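Local coordinates for endoglucanase E-5 (Thermobifida fusca, PDB 2CKS), which hydrolyses internal beta-1,4-glucosidic linkages in cellulose, lichenin and cereal beta-D-glucans through its family 5 catalytic domain, at residues D69-E72 with F78-R81. Sequence-based numbering, arbitrary orientation.
Sequences DGYE and FTDR
The backbones of Tyr71 and Phe78 come closest, CA to CA 5.7 Å, where segment 69-72, a loop that tightens into a 3-10 turn at Tyr71, runs past the start of helix 75-90. This is a beta-alpha connection of the TIM barrel, leaving strand 59-65 and folding back on the helix it leads into. No direct hydrogen bond joins the two segments. Phe78 lays one ring face on the backbone of Gly70 and Tyr71. Tyr71 CA makes a CH-pi contact, 4.1 Å from the ring centroid and 27° off the normal. Gly70 C sits over the same face, nearer the rim, and Gly70 O reaches 3.2 Å from Phe78 CE2. Met64 and Ile36 also touch this phenylalanine. With an alanine in its place, the CH-pi contact would be lost and a gap would probably open beside the Gly70-Tyr71 peptide. Tyr71 has CG anti to its own N (chi1 175°), which sends the ring past Phe78 CB toward Thr79, with CD1 4.1 Å from Phe78 CB. Trp100 packs edge-to-face with the tyrosine. Thr79 OG1, also hydrogen-bonded to Pro75 O, meets the edge of the Tyr71 ring at CE1, 3.4 Å away. One water lies in the tyrosine ring plane, 2.6 Å from Tyr71 OH, and donates to Thr79 OG1 at 2.8 Å.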
loop_
_atom_site.group_PDB
_atom_site.type_symbol
_atom_site.label_atom_id
_atom_site.label_comp_id
_atom_site.label_asym_id
_atom_site.label_seq_id
_atom_site.Cartn_x
_atom_site.Cartn_y
_atom_site.Cartn_z
ATOM N N ASP A 69 14.557 11.136 -6.692
ATOM C CA ASP A 69 14.571 12.336 -5.845
ATOM C C ASP A 69 13.944 12.127 -4.468
ATOM O O ASP A 69 13.602 13.092 -3.780
ATOM C CB ASP A 69 13.920 13.525 -6.566
ATOM C CG ASP A 69 14.659 13.901 -7.837
ATOM O OD1 ASP A 69 13.993 14.089 -8.876
ATOM O OD2 ASP A 69 15.899 14.028 -7.879
ATOM N N GLY A 70 13.851 10.867 -4.057
ATOM C CA GLY A 70 13.252 10.502 -2.793
ATOM C C GLY A 70 14.249 10.404 -1.654
ATOM O O GLY A 70 15.178 11.196 -1.547
ATOM N N TYR A 71 14.039 9.413 -0.791
ATOM C CA TYR A 71 14.752 9.264 0.468
ATOM C C TYR A 71 16.262 9.460 0.372
ATOM O O TYR A 71 16.836 10.137 1.221
ATOM C CB TYR A 71 14.417 7.891 1.060
ATOM C CG TYR A 71 15.157 7.505 2.321
ATOM C CD1 TYR A 71 14.601 7.708 3.575
ATOM C CD2 TYR A 71 16.412 6.912 2.250
ATOM C CE1 TYR A 71 15.291 7.334 4.742
ATOM C CE2 TYR A 71 17.100 6.542 3.397
ATOM C CZ TYR A 71 16.539 6.742 4.627
ATOM O OH TYR A 71 17.249 6.363 5.753
ATOM N N GLU A 72 16.892 8.887 -0.647
ATOM C CA GLU A 72 18.352 8.933 -0.755
ATOM C C GLU A 72 18.908 10.350 -0.802
ATOM O O GLU A 72 20.063 10.572 -0.428
ATOM C CB GLU A 72 18.840 8.129 -1.965
ATOM C CG GLU A 72 18.651 8.819 -3.304
ATOM C CD GLU A 72 19.086 7.965 -4.480
ATOM O OE1 GLU A 72 19.738 6.904 -4.266
ATOM O OE2 GLU A 72 18.766 8.359 -5.628
ATOM N N PHE A 78 13.331 13.149 5.004
ATOM C CA PHE A 78 12.270 12.220 4.607
ATOM C C PHE A 78 11.792 11.387 5.786
ATOM O O PHE A 78 10.595 11.168 5.935
ATOM C CB PHE A 78 12.686 11.321 3.441
ATOM C CG PHE A 78 12.523 11.964 2.097
ATOM C CD1 PHE A 78 11.303 11.921 1.426
ATOM C CD2 PHE A 78 13.585 12.623 1.502
ATOM C CE1 PHE A 78 11.158 12.530 0.184
ATOM C CE2 PHE A 78 13.446 13.219 0.263
ATOM C CZ PHE A 78 12.234 13.172 -0.395
ATOM N N THR A 79 12.713 10.945 6.636
ATOM C CA THR A 79 12.328 10.165 7.805
ATOM C C THR A 79 11.468 11.004 8.757
ATOM O O THR A 79 10.453 10.531 9.264
ATOM C CB THR A 79 13.576 9.643 8.526
ATOM O OG1 THR A 79 14.361 8.854 7.625
ATOM C CG2 THR A 79 13.206 8.684 9.665
ATOM N N ASP A 80 11.861 12.255 8.983
ATOM C CA ASP A 80 11.114 13.123 9.882
ATOM C C ASP A 80 9.714 13.392 9.340
ATOM O O ASP A 80 8.753 13.430 10.096
ATOM C CB ASP A 80 11.854 14.440 10.134
ATOM C CG ASP A 80 13.006 14.285 11.107
ATOM O OD1 ASP A 80 13.010 13.314 11.901
ATOM O OD2 ASP A 80 13.951 15.100 11.148
ATOM N N ARG A 81 9.587 13.550 8.028
ATOM C CA ARG A 81 8.266 13.745 7.446
ATOM C C ARG A 81 7.398 12.484 7.578
ATOM O O ARG A 81 6.186 12.574 7.803
ATOM C CB ARG A 81 8.384 14.190 5.998
ATOM C CG ARG A 81 7.068 14.365 5.270
ATOM C CD ARG A 81 6.090 15.317 5.952
ATOM N NE ARG A 81 5.050 15.703 5.009
ATOM C CZ ARG A 81 3.873 16.215 5.331
ATOM N NH1 ARG A 81 3.523 16.412 6.596
ATOM N NH2 ARG A 81 3.023 16.525 4.364
HETATM O O HOH W 1 16.180 6.815 8.125
#